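Local coordinates for membrane lipoprotein TpN32 (Treponema pallidum, PDB 1XS5), which binds L-methionine in the cleft of a periplasmic-binding-protein fold and probably serves as the substrate-binding lipoprotein of a methionine uptake system, at residues 60-65 against 109-114; 73-78 against 200-205; 12-17 against 81-86; 8-13 against 172-177; 103-108 against 151-156. All blocks are in the same frame, centred on the assembly; numbering follows the deposited sequence. Where two conformers were deposited one is given.

Contact 1: residues 60-65 against 109-114; sequences VPHMQQ and DSSNEA. With MET (methionine), chain B.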
# COMPACT_ATOMS: atom_id res chain seq x y z
N VAL A 60 7.09 3.04 -3.30
CA VAL A 60 8.36 2.83 -3.97
C VAL A 60 9.13 1.54 -3.63
O VAL A 60 9.71 0.92 -4.53
CB VAL A 60 9.28 4.10 -3.85
CG1 VAL A 60 10.63 3.81 -4.49
CG2 VAL A 60 8.64 5.28 -4.60
N PRO A 61 9.19 1.13 -2.34
CA PRO A 61 9.90 -0.10 -2.02
C PRO A 61 9.29 -1.30 -2.78
O PRO A 61 10.00 -2.20 -3.20
CB PRO A 61 9.72 -0.23 -0.49
CG PRO A 61 9.80 1.19 -0.03
CD PRO A 61 8.92 1.92 -1.10
N HIS A 62 7.98 -1.31 -2.96
CA HIS A 62 7.34 -2.40 -3.68
C HIS A 62 7.75 -2.38 -5.17
O HIS A 62 8.06 -3.41 -5.74
CB HIS A 62 5.81 -2.32 -3.53
CG HIS A 62 5.09 -3.45 -4.20
ND1 HIS A 62 4.73 -3.41 -5.53
CD2 HIS A 62 4.75 -4.67 -3.75
CE1 HIS A 62 4.18 -4.57 -5.86
NE2 HIS A 62 4.18 -5.35 -4.79
N MET A 63 7.75 -1.21 -5.77
CA MET A 63 8.13 -0.99 -7.15
C MET A 63 9.59 -1.43 -7.35
O MET A 63 9.95 -2.10 -8.35
CB MET A 63 7.99 0.50 -7.48
CG MET A 63 8.18 0.81 -8.95
SD MET A 63 8.35 2.58 -9.26
CE MET A 63 10.01 2.91 -8.52
N GLN A 64 10.45 -1.04 -6.39
CA GLN A 64 11.87 -1.43 -6.45
C GLN A 64 12.02 -2.92 -6.38
O GLN A 64 12.80 -3.49 -7.15
CB GLN A 64 12.67 -0.74 -5.32
CG GLN A 64 12.77 0.75 -5.61
CD GLN A 64 13.37 1.58 -4.48
OE1 GLN A 64 13.29 1.19 -3.30
NE2 GLN A 64 13.94 2.74 -4.82
N GLN A 65 11.27 -3.56 -5.49
CA GLN A 65 11.32 -5.00 -5.40
C GLN A 65 10.94 -5.59 -6.76
O GLN A 65 11.62 -6.50 -7.26
CB GLN A 65 10.33 -5.49 -4.32
CG GLN A 65 10.47 -6.95 -3.84
CD GLN A 65 10.10 -8.01 -4.88
OE1 GLN A 65 9.12 -7.86 -5.63
NE2 GLN A 65 10.89 -9.10 -4.92
N ASP A 109 4.42 -10.42 0.81
CA ASP A 109 5.27 -9.91 -0.28
C ASP A 109 6.38 -9.16 0.47
O ASP A 109 6.13 -8.38 1.39
CB ASP A 109 4.51 -9.00 -1.25
CG ASP A 109 3.91 -7.78 -0.58
OD1 ASP A 109 2.96 -7.94 0.20
OD2 ASP A 109 4.39 -6.67 -0.85
N SER A 110 7.62 -9.42 0.09
CA SER A 110 8.77 -8.92 0.87
C SER A 110 8.85 -7.46 1.30
O SER A 110 9.19 -7.18 2.44
CB SER A 110 10.10 -9.34 0.19
OG SER A 110 10.25 -8.67 -1.03
N SER A 111 8.52 -6.51 0.44
CA SER A 111 8.63 -5.13 0.94
C SER A 111 7.58 -4.81 2.04
O SER A 111 7.86 -4.03 2.95
CB SER A 111 8.51 -4.12 -0.22
OG SER A 111 7.22 -4.10 -0.79
N ASN A 112 6.37 -5.38 1.96
CA ASN A 112 5.38 -5.12 3.00
C ASN A 112 5.56 -6.03 4.19
O ASN A 112 5.11 -5.71 5.29
CB ASN A 112 3.96 -5.22 2.43
CG ASN A 112 3.69 -4.05 1.52
OD1 ASN A 112 3.63 -2.91 2.00
ND2 ASN A 112 3.61 -4.30 0.19
N GLU A 113 6.22 -7.17 3.97
CA GLU A 113 6.51 -8.07 5.09
C GLU A 113 7.54 -7.37 5.97
O GLU A 113 7.39 -7.38 7.20
CB GLU A 113 7.14 -9.39 4.62
CG GLU A 113 7.30 -10.38 5.75
CD GLU A 113 7.64 -11.79 5.25
OE1 GLU A 113 7.23 -12.17 4.12
OE2 GLU A 113 8.30 -12.52 6.00
N ALA A 114 8.59 -6.81 5.35
CA ALA A 114 9.62 -6.10 6.13
C ALA A 114 9.00 -4.93 6.88
O ALA A 114 9.32 -4.69 8.01
CB ALA A 114 10.71 -5.54 5.18
N MET B . -1.84 0.61 -0.58
CA MET B . -0.73 -0.28 -0.07
C MET B . -0.03 0.28 1.19
O MET B . 0.18 -0.50 2.15
CB MET B . 0.33 -0.48 -1.17
CG MET B . 1.30 -1.59 -0.82
SD MET B . 2.60 -1.86 -2.05
CE MET B . 1.63 -2.84 -3.27
OXT MET B . 0.31 1.48 1.18
O HOH W 1 12.11 -10.42 -1.96
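H62 carries the buried half of this contact, meeting S111 where the first turns of helices 60-70 and 110-122 come together. S111 OG lies 3.4 Å from H62 CA and near the plane of the imidazole at its edge, while D109 OD2 reaches another point of that edge, 3.5 Å from H62 CD2. With CG anti to the backbone N (chi1 -177°), the H62 ring is carried toward the bound methionine, whose methyl CE sits over the centre of one face, 3.6 Å above its plane. N112 ND2 gives a hydrogen bond of 2.7 Å to D109 OD2, on the syn side of the carboxylate, and stands 3.5 Å from the ligand SD. H62 ND1 is held by Q58 and N112 OD1 by H59 and R115, which should hold the rotation of both groups. The Q65-S110 side is more open to solvent. There Q65 CG touches S110 OG at 3.3 Å, and a water bonded to S110 OG is reached by Q65 NE2 in a weak bond; E69 is the stronger partner of that amide. The pocket end thus offers the methyl an imidazole face and the sulfur a braced amide nitrogen, a surface suited to the uncharged tail of methionine.

Contact 2: residues 73-78 against 200-205; sequences DLVSVG and LVVKRG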
# COMPACT_ATOMS: atom_id res chain seq x y z
N ASP A 73 11.69 -1.87 -15.37
CA ASP A 73 12.19 -0.51 -15.59
C ASP A 73 11.12 0.55 -15.20
O ASP A 73 10.96 1.59 -15.86
CB ASP A 73 12.59 -0.38 -17.08
CG ASP A 73 13.40 0.88 -17.36
OD1 ASP A 73 14.06 1.41 -16.42
OD2 ASP A 73 13.39 1.35 -18.53
N LEU A 74 10.38 0.28 -14.12
CA LEU A 74 9.33 1.19 -13.64
C LEU A 74 9.93 2.32 -12.81
O LEU A 74 10.95 2.13 -12.16
CB LEU A 74 8.34 0.41 -12.76
CG LEU A 74 7.67 -0.77 -13.49
CD1 LEU A 74 6.73 -1.47 -12.53
CD2 LEU A 74 6.92 -0.27 -14.70
N VAL A 75 9.28 3.49 -12.85
CA VAL A 75 9.69 4.66 -12.08
C VAL A 75 8.45 5.35 -11.55
O VAL A 75 7.38 5.28 -12.14
CB VAL A 75 10.43 5.73 -12.92
CG1 VAL A 75 11.78 5.19 -13.41
CG2 VAL A 75 9.57 6.17 -14.06
N SER A 76 8.61 6.00 -10.40
CA SER A 76 7.54 6.78 -9.81
C SER A 76 7.57 8.18 -10.40
O SER A 76 8.66 8.75 -10.54
CB SER A 76 7.76 6.97 -8.30
OG SER A 76 6.88 7.99 -7.85
N VAL A 77 6.41 8.76 -10.71
CA VAL A 77 6.40 10.13 -11.20
C VAL A 77 5.93 11.07 -10.10
O VAL A 77 5.90 12.29 -10.29
CB VAL A 77 5.53 10.33 -12.47
CG1 VAL A 77 5.99 9.39 -13.56
CG2 VAL A 77 4.03 10.14 -12.16
N GLY A 78 5.58 10.52 -8.95
CA GLY A 78 5.14 11.33 -7.84
C GLY A 78 4.43 10.64 -6.70
O GLY A 78 3.70 9.66 -6.91
N LEU A 200 2.27 7.18 -8.36
CA LEU A 200 1.73 6.96 -9.70
C LEU A 200 2.96 6.42 -10.43
O LEU A 200 4.01 7.05 -10.42
CB LEU A 200 1.28 8.30 -10.29
CG LEU A 200 0.73 8.15 -11.71
CD1 LEU A 200 -0.48 7.16 -11.67
CD2 LEU A 200 0.32 9.55 -12.27
N VAL A 201 2.85 5.27 -11.11
CA VAL A 201 4.00 4.63 -11.74
C VAL A 201 3.90 4.45 -13.23
O VAL A 201 2.81 4.14 -13.75
CB VAL A 201 4.25 3.24 -11.05
CG1 VAL A 201 5.22 2.35 -11.84
CG2 VAL A 201 4.78 3.50 -9.61
N VAL A 202 5.01 4.67 -13.94
CA VAL A 202 5.04 4.45 -15.39
C VAL A 202 6.35 3.78 -15.79
O VAL A 202 7.25 3.57 -14.96
CB VAL A 202 4.89 5.78 -16.21
CG1 VAL A 202 3.56 6.46 -15.86
CG2 VAL A 202 6.10 6.72 -15.91
N LYS A 203 6.46 3.41 -17.07
CA LYS A 203 7.68 2.81 -17.53
C LYS A 203 8.70 3.94 -17.71
O LYS A 203 8.33 5.04 -18.06
CB LYS A 203 7.45 2.12 -18.86
CG LYS A 203 8.69 1.53 -19.43
CD LYS A 203 8.47 1.37 -20.91
CE LYS A 203 7.76 0.08 -21.16
NZ LYS A 203 8.80 -0.95 -20.90
N ARG A 204 9.98 3.68 -17.43
CA ARG A 204 11.00 4.73 -17.58
C ARG A 204 10.93 5.15 -19.05
O ARG A 204 10.89 4.30 -19.95
CB ARG A 204 12.40 4.19 -17.28
CG ARG A 204 13.48 5.25 -17.31
CD ARG A 204 14.84 4.63 -17.02
NE ARG A 204 15.01 4.20 -15.63
CZ ARG A 204 15.08 5.04 -14.59
NH1 ARG A 204 14.97 6.35 -14.76
NH2 ARG A 204 15.27 4.55 -13.35
N GLY A 205 10.87 6.46 -19.27
CA GLY A 205 10.80 6.95 -20.62
C GLY A 205 9.46 7.63 -20.84
O GLY A 205 9.32 8.39 -21.80
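Strands 74-82 and 198-203 run antiparallel as neighbours in the mixed six-stranded sheet of one lobe of this periplasmic-binding-protein fold, their short segments 4.7 Å apart at closest approach and their directions 138° apart. V75 and V202 form a hydrogen-bonded pair, with V75 N to V202 O at 2.9 Å and V202 N to V75 O at 3.0 Å; V77 N then donates to L200 O. L74 with K203 and S76 with V201 are non-hydrogen-bonded pairs. V75 and V202 pack together on one face, V75 CG2 resting 4.0 Å from V202 CG2. V77 adds a methyl from the side: V77 CG1 comes to 3.6 Å from V202 CG2, the two side chains crossing at about a right angle. V77 CG2 also packs on L200 CD2, and helix 210-219 closes this layer through V212, V215 and L216. L74 CB reaches V201 CG1 at 3.8 Å; helix 40-49 packs on L74, and M63 of helix 60-70 on both residues. Beyond the last pair the strands are joined by backbone and charge together. R204 N donates to D73 O, and the two side chains cross at about a right angle. D73 OD1 lies near the guanidinium plane at its edge, forming a salt bridge to R204 NE whose hydrogen bond is weak and bent (131°). A bend at chi3 (-71°) brings the guanidinium over V75, whose CG1 sits over the centre of one face, 3.5 Å from R204 CZ.

Contact 3: residues 12-17 against 81-86; sequences EPHARL and HVEPLA. With MET (methionine), chain B.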
# COMPACT_ATOMS: atom_id res chain seq x y z
N GLU A 12 -10.05 0.16 -3.66
CA GLU A 12 -10.23 1.42 -2.97
C GLU A 12 -9.00 1.50 -2.07
O GLU A 12 -8.47 0.46 -1.66
CB GLU A 12 -11.50 1.37 -2.13
CG GLU A 12 -12.78 1.38 -2.99
CD GLU A 12 -12.90 2.62 -3.88
OE1 GLU A 12 -12.13 3.58 -3.69
OE2 GLU A 12 -13.77 2.65 -4.79
N PRO A 13 -8.56 2.71 -1.69
CA PRO A 13 -9.14 4.01 -2.05
C PRO A 13 -8.66 4.57 -3.38
O PRO A 13 -9.18 5.59 -3.87
CB PRO A 13 -8.70 4.89 -0.89
CG PRO A 13 -7.24 4.38 -0.67
CD PRO A 13 -7.50 2.85 -0.67
N HIS A 14 -7.67 3.92 -3.99
CA HIS A 14 -7.09 4.42 -5.23
C HIS A 14 -8.12 4.56 -6.33
O HIS A 14 -8.05 5.49 -7.15
CB HIS A 14 -5.95 3.48 -5.70
CG HIS A 14 -4.93 3.20 -4.64
ND1 HIS A 14 -5.26 2.65 -3.42
CD2 HIS A 14 -3.60 3.45 -4.60
CE1 HIS A 14 -4.17 2.57 -2.67
NE2 HIS A 14 -3.16 3.04 -3.36
N ALA A 15 -9.08 3.65 -6.35
CA ALA A 15 -10.10 3.69 -7.42
C ALA A 15 -10.92 4.96 -7.37
O ALA A 15 -11.15 5.60 -8.38
CB ALA A 15 -11.01 2.45 -7.35
N ARG A 16 -11.42 5.32 -6.19
CA ARG A 16 -12.17 6.56 -6.09
C ARG A 16 -11.31 7.78 -6.48
O ARG A 16 -11.79 8.70 -7.14
CB ARG A 16 -12.72 6.70 -4.66
CG ARG A 16 -13.73 7.79 -4.53
CD ARG A 16 -14.98 7.43 -5.33
NE ARG A 16 -15.92 8.55 -5.31
CZ ARG A 16 -17.03 8.61 -6.05
NH1 ARG A 16 -17.34 7.61 -6.88
NH2 ARG A 16 -17.82 9.68 -5.96
N LEU A 17 -10.04 7.80 -6.07
CA LEU A 17 -9.14 8.90 -6.39
C LEU A 17 -8.92 8.99 -7.92
O LEU A 17 -8.79 10.08 -8.51
CB LEU A 17 -7.79 8.70 -5.67
CG LEU A 17 -7.83 8.64 -4.14
CD1 LEU A 17 -6.44 8.32 -3.60
CD2 LEU A 17 -8.31 10.02 -3.58
N HIS A 81 -0.28 9.74 -1.81
CA HIS A 81 -0.88 9.67 -0.49
C HIS A 81 -0.16 8.64 0.37
O HIS A 81 0.64 7.89 -0.14
CB HIS A 81 -2.36 9.31 -0.59
CG HIS A 81 -2.65 7.87 -0.95
ND1 HIS A 81 -2.94 7.45 -2.23
CD2 HIS A 81 -2.75 6.76 -0.17
CE1 HIS A 81 -3.22 6.16 -2.22
NE2 HIS A 81 -3.11 5.71 -0.99
N VAL A 82 -0.46 8.66 1.68
CA VAL A 82 0.12 7.72 2.66
C VAL A 82 -1.05 6.95 3.28
O VAL A 82 -2.11 7.53 3.50
CB VAL A 82 0.94 8.45 3.79
CG1 VAL A 82 2.14 9.21 3.18
CG2 VAL A 82 0.04 9.41 4.58
N GLU A 83 -0.88 5.64 3.51
CA GLU A 83 -1.93 4.79 4.10
C GLU A 83 -1.20 4.10 5.26
O GLU A 83 -0.53 3.08 5.03
CB GLU A 83 -2.27 3.67 3.12
CG GLU A 83 -3.47 3.71 2.35
CD GLU A 83 -3.42 2.63 1.25
OE1 GLU A 83 -3.24 1.43 1.56
OE2 GLU A 83 -3.52 3.01 0.08
N PRO A 84 -1.32 4.62 6.49
CA PRO A 84 -0.60 3.97 7.59
C PRO A 84 -0.95 2.50 7.78
O PRO A 84 -2.12 2.08 7.74
CB PRO A 84 -0.97 4.81 8.82
CG PRO A 84 -1.36 6.17 8.24
CD PRO A 84 -2.14 5.74 6.98
N LEU A 85 0.12 1.73 7.98
CA LEU A 85 0.01 0.29 8.25
C LEU A 85 -0.20 0.14 9.76
O LEU A 85 0.48 0.84 10.55
CB LEU A 85 1.32 -0.39 7.88
CG LEU A 85 1.36 -1.90 8.05
CD1 LEU A 85 0.43 -2.52 7.00
CD2 LEU A 85 2.77 -2.39 7.83
N ALA A 86 -1.11 -0.74 10.17
CA ALA A 86 -1.38 -0.95 11.59
C ALA A 86 -1.59 -2.43 11.95
O ALA A 86 -1.92 -3.23 11.08
CB ALA A 86 -2.66 -0.17 11.99
N MET B . -1.84 0.61 -0.58
CA MET B . -0.73 -0.28 -0.07
C MET B . -0.03 0.28 1.19
O MET B . 0.18 -0.50 2.15
CB MET B . 0.33 -0.48 -1.17
CG MET B . 1.30 -1.59 -0.82
SD MET B . 2.60 -1.86 -2.05
CE MET B . 1.63 -2.84 -3.27
OXT MET B . 0.31 1.48 1.18
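The imidazoles of H14 and H81 meet edge-to-face: the edge of H81 points at the face of H14, with the ring planes at 65° and centroids 4.7 Å apart. H81 CE1 is the atom that does the touching, 3.3 Å from H14 NE2 and offset toward the rim of the H14 ring. H81 is aimed by its first torsion (chi1 74°), which sets the ring between backbone N and carbonyl carbon and turns it toward helix 14-26. In one of its two conformers L17 comes near H81 obliquely. H81 NE2 points to the E83 carboxylate in a His-carboxylate hydrogen bond, though the exact place of OE2 is less sure. The other oxygen, E83 OE1, accepts from the amino group of the bound methionine at 2.7 Å. H81 would then be a second-shell residue, probably helping to orient the carboxylate. H14 NE2 bonds to N198, itself a partner of the ligand, and this should hold the rotation of the H14 ring. P13, preceded by a cis peptide bond, packs its ring loosely near E83. Around the histidines F56 packs against both rings, helix 222-231 covers L17 through V224, Y227 and L228, and strand 198-203 borders H81 along its backbone.

Contact 4: residues 8-13 against 172-177; sequences GVLSEP and GNYAIM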
# COMPACT_ATOMS: atom_id res chain seq x y z
N GLY A 8 -3.87 1.32 -14.38
CA GLY A 8 -4.23 0.12 -13.62
C GLY A 8 -4.47 0.42 -12.15
O GLY A 8 -3.73 1.22 -11.54
N VAL A 9 -5.51 -0.18 -11.59
CA VAL A 9 -5.82 0.03 -10.15
C VAL A 9 -6.17 -1.35 -9.57
O VAL A 9 -6.59 -2.24 -10.31
CB VAL A 9 -7.03 1.03 -9.98
CG1 VAL A 9 -8.35 0.34 -10.36
CG2 VAL A 9 -7.08 1.60 -8.56
N LEU A 10 -6.02 -1.49 -8.25
CA LEU A 10 -6.30 -2.71 -7.52
C LEU A 10 -7.58 -2.62 -6.70
O LEU A 10 -8.36 -3.58 -6.66
CB LEU A 10 -5.13 -2.98 -6.55
CG LEU A 10 -5.10 -4.22 -5.67
CD1 LEU A 10 -5.01 -5.47 -6.53
CD2 LEU A 10 -3.85 -4.14 -4.78
N SER A 11 -7.80 -1.49 -6.03
CA SER A 11 -8.96 -1.37 -5.15
C SER A 11 -9.11 0.04 -4.59
O SER A 11 -8.40 0.98 -4.97
CB SER A 11 -8.74 -2.28 -3.93
OG SER A 11 -7.73 -1.72 -3.06
N GLU A 12 -10.05 0.16 -3.66
CA GLU A 12 -10.23 1.42 -2.97
C GLU A 12 -9.00 1.50 -2.07
O GLU A 12 -8.47 0.46 -1.66
CB GLU A 12 -11.50 1.37 -2.13
CG GLU A 12 -12.78 1.38 -2.99
CD GLU A 12 -12.90 2.62 -3.88
OE1 GLU A 12 -12.13 3.58 -3.69
OE2 GLU A 12 -13.77 2.65 -4.79
N PRO A 13 -8.56 2.71 -1.69
CA PRO A 13 -9.14 4.01 -2.05
C PRO A 13 -8.66 4.57 -3.38
O PRO A 13 -9.18 5.59 -3.87
CB PRO A 13 -8.70 4.89 -0.89
CG PRO A 13 -7.24 4.38 -0.67
CD PRO A 13 -7.50 2.85 -0.67
N GLY A 172 -3.44 -0.54 4.70
CA GLY A 172 -4.59 0.35 4.82
C GLY A 172 -5.68 0.10 3.80
O GLY A 172 -6.85 0.07 4.17
N ASN A 173 -5.34 -0.11 2.52
CA ASN A 173 -6.42 -0.31 1.56
C ASN A 173 -7.30 -1.50 1.92
O ASN A 173 -8.56 -1.42 1.93
CB ASN A 173 -5.85 -0.46 0.11
CG ASN A 173 -5.06 -1.74 -0.09
OD1 ASN A 173 -4.02 -1.96 0.53
ND2 ASN A 173 -5.57 -2.60 -0.98
N TYR A 174 -6.67 -2.61 2.28
CA TYR A 174 -7.47 -3.79 2.62
C TYR A 174 -8.18 -3.68 3.95
O TYR A 174 -9.29 -4.25 4.12
CB TYR A 174 -6.58 -5.05 2.62
CG TYR A 174 -6.17 -5.42 1.22
CD1 TYR A 174 -7.13 -5.59 0.24
CD2 TYR A 174 -4.83 -5.62 0.89
CE1 TYR A 174 -6.78 -5.97 -1.05
CE2 TYR A 174 -4.46 -5.99 -0.42
CZ TYR A 174 -5.44 -6.16 -1.37
OH TYR A 174 -5.14 -6.54 -2.67
N ALA A 175 -7.57 -2.95 4.89
CA ALA A 175 -8.19 -2.75 6.21
C ALA A 175 -9.48 -1.91 6.01
O ALA A 175 -10.56 -2.26 6.49
CB ALA A 175 -7.21 -1.98 7.15
N ILE A 176 -9.35 -0.79 5.29
CA ILE A 176 -10.47 0.11 5.06
C ILE A 176 -11.62 -0.61 4.35
O ILE A 176 -12.80 -0.44 4.66
CB ILE A 176 -10.00 1.33 4.23
CG1 ILE A 176 -9.08 2.22 5.09
CG2 ILE A 176 -11.19 2.10 3.74
CD1 ILE A 176 -8.23 3.13 4.15
N MET A 177 -11.27 -1.46 3.39
CA MET A 177 -12.29 -2.23 2.70
C MET A 177 -13.03 -3.21 3.62
O MET A 177 -14.16 -3.60 3.30
CB MET A 177 -11.67 -3.04 1.55
CG MET A 177 -11.30 -2.17 0.36
SD MET A 177 -10.18 -3.13 -0.76
CE MET A 177 -10.92 -4.76 -0.74
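N173 and S11 make the polar link between the loop after strand 3-9 and helix 172-177. N173 ND2 donates to S11 OG at 3.1 Å with an N-H...O angle of 159°, and the hydroxyl oxygen lies close to the amide plane. That hydroxyl is itself a donor: S11 OG gives its hydrogen to E12 O at 2.7 Å, from above the carbonyl plane, so one serine oxygen accepts from the helix and closes back on its own loop. The N173 torsion (chi1 68°) places CG between backbone N and carbonyl carbon and directs the amide to S11, while N173 CB presses on E12 O at 3.3 Å and on P13 CD at 3.8 Å. N173 also belongs to the methionine pocket, and its backbone N has a weak hydrogen bond to E83. The contact joins the two lobes of the periplasmic-binding-protein fold beside the bound methionine, strand 3-9 coming from the six-stranded sheet and helix 172-177 following strand 167-170 of the five-stranded one. Next along the helix, Y174 starts away from the loop, but its hydroxyl end comes back to it: Y174 OH meets L10 CD2 at 3.4 Å, the two side chains crossing at about a right angle, and the N173 amide nitrogen lies over the centre of one ring face. Y40 of helix 40-49 touches both L10 and Y174. One turn after N173, M177, exposed at its end of the contact, bends at chi3 and lays its sulfur beside the serine, with M177 SD 3.6 Å from S11 CB.

Contact 5: residues 103-108 against 151-156; sequences VIAIPN and QEVESA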
# COMPACT_ATOMS: atom_id res chain seq x y z
N VAL A 103 -0.81 -15.60 17.75
CA VAL A 103 -0.52 -15.74 16.31
C VAL A 103 -0.79 -14.41 15.57
O VAL A 103 -1.90 -13.89 15.61
CB VAL A 103 -1.42 -16.84 15.62
CG1 VAL A 103 -1.19 -16.84 14.09
CG2 VAL A 103 -1.10 -18.23 16.18
N ILE A 104 0.23 -13.85 14.93
CA ILE A 104 0.05 -12.57 14.21
C ILE A 104 0.34 -12.79 12.71
O ILE A 104 1.43 -13.22 12.33
CB ILE A 104 0.99 -11.47 14.79
CG1 ILE A 104 0.64 -11.22 16.26
CG2 ILE A 104 0.85 -10.18 13.99
CD1 ILE A 104 1.41 -10.02 16.90
N ALA A 105 -0.64 -12.49 11.86
CA ALA A 105 -0.51 -12.66 10.43
C ALA A 105 0.02 -11.36 9.82
O ALA A 105 -0.43 -10.28 10.19
CB ALA A 105 -1.88 -12.97 9.82
N ILE A 106 0.93 -11.48 8.86
CA ILE A 106 1.50 -10.33 8.19
C ILE A 106 1.56 -10.54 6.68
O ILE A 106 1.45 -11.69 6.19
CB ILE A 106 2.93 -10.05 8.72
CG1 ILE A 106 3.84 -11.24 8.45
CG2 ILE A 106 2.91 -9.83 10.25
CD1 ILE A 106 5.24 -11.04 9.07
N PRO A 107 1.80 -9.47 5.91
CA PRO A 107 1.87 -9.61 4.46
C PRO A 107 2.99 -10.56 4.05
O PRO A 107 4.01 -10.65 4.72
CB PRO A 107 2.15 -8.18 3.98
CG PRO A 107 1.45 -7.35 4.98
CD PRO A 107 1.86 -8.05 6.29
N ASN A 108 2.80 -11.24 2.92
CA ASN A 108 3.84 -12.17 2.45
C ASN A 108 4.64 -11.66 1.25
O ASN A 108 5.47 -12.40 0.71
CB ASN A 108 3.23 -13.55 2.17
CG ASN A 108 2.54 -13.63 0.82
OD1 ASN A 108 2.31 -12.61 0.15
ND2 ASN A 108 2.18 -14.85 0.43
N GLN A 151 2.66 -15.36 10.93
CA GLN A 151 2.23 -16.10 9.74
C GLN A 151 2.19 -15.23 8.52
O GLN A 151 1.50 -14.23 8.51
CB GLN A 151 0.82 -16.67 9.91
CG GLN A 151 0.60 -17.46 11.16
CD GLN A 151 -0.48 -18.52 10.97
OE1 GLN A 151 -1.55 -18.27 10.35
NE2 GLN A 151 -0.22 -19.72 11.50
N GLU A 152 2.89 -15.63 7.48
CA GLU A 152 2.91 -14.85 6.25
C GLU A 152 1.63 -15.19 5.47
O GLU A 152 1.32 -16.37 5.28
CB GLU A 152 4.15 -15.23 5.43
CG GLU A 152 5.48 -14.86 6.11
CD GLU A 152 6.66 -15.57 5.48
OE1 GLU A 152 6.80 -16.80 5.70
OE2 GLU A 152 7.45 -14.92 4.76
N VAL A 153 0.91 -14.18 4.99
CA VAL A 153 -0.35 -14.41 4.29
C VAL A 153 -0.48 -13.44 3.13
O VAL A 153 0.00 -12.31 3.25
CB VAL A 153 -1.55 -14.17 5.26
CG1 VAL A 153 -2.88 -14.36 4.54
CG2 VAL A 153 -1.46 -15.10 6.43
N GLU A 154 -1.08 -13.86 2.00
CA GLU A 154 -1.27 -12.91 0.89
C GLU A 154 -2.03 -11.70 1.43
O GLU A 154 -3.07 -11.85 2.05
CB GLU A 154 -2.10 -13.50 -0.24
CG GLU A 154 -1.47 -14.67 -0.92
CD GLU A 154 -2.03 -14.88 -2.31
OE1 GLU A 154 -3.27 -14.77 -2.46
OE2 GLU A 154 -1.24 -15.14 -3.24
N SER A 155 -1.53 -10.49 1.15
CA SER A 155 -2.17 -9.29 1.70
C SER A 155 -3.68 -9.20 1.57
O SER A 155 -4.39 -8.86 2.51
CB SER A 155 -1.56 -8.05 1.06
OG SER A 155 -0.22 -7.98 1.50
N ALA A 156 -4.18 -9.48 0.38
CA ALA A 156 -5.62 -9.41 0.17
C ALA A 156 -6.44 -10.36 1.06
O ALA A 156 -7.65 -10.15 1.27
CB ALA A 156 -5.92 -9.69 -1.32
O HOH W 2 1.12 -10.04 -0.16
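With CG1 anti to the backbone N (chi1 174°), V103 turns that methyl onto the side chain of Q151, whose own first torsion (chi1 -51°) sets its CG anti to the carbonyl carbon; V103 CG1 and Q151 CG come to 3.5 Å, the valine side chain crossing the glutamine chain at a slant at one end of the pair. N108 sits at the other end, its amide running beside E154 in the same direction, with the amide and carboxylate planes 86° apart. Between these ends the backbones run parallel. Q151 N donates to I104 O, I106 N to Q151 O and V153 N to I106 O, each at 2.8 Å, and A105 CA approaches Q151 O in a CA-H...O contact of 3.2 Å. Strand 149-153 is the outermost strand of the mixed five-stranded sheet of the second lobe, and strand 103-107 is its inner neighbour, bonded on its other side to strand 167-170. A105 CB meets V153 CG2 at 4.0 Å on the face covered by L158 of helix 158-161; I106 faces helix 110-122 through E113 and L117. At the end of strand 103-107, P107 CB packs on S155 OG at 3.4 Å; just beyond it, a water bridges the chains, donating to N108 OD1 at 2.8 Å and accepting from S155 N at 3.0 Å.

Contacts 2 and 5 lie in different sheets, centres about 28 Å apart on opposite sides of the chain's centre: contact 2 in the six-stranded sheet, contact 5 in the five-stranded one. The other three gather between them at the methionine. Contacts 3 and 4, with centres about 6 Å apart, share E12 and P13 and touch where E83 meets N173. Contact 1 reaches contact 2 through M63 packing on L74, V75 and V201, and contact 5 through E113 against P107. Along the chain, contact 5 is nested within the loops closed by contacts 2 and 4, while contacts 1 and 2 cross. Distant sequence therefore builds both lobes and the ligand cleft between them.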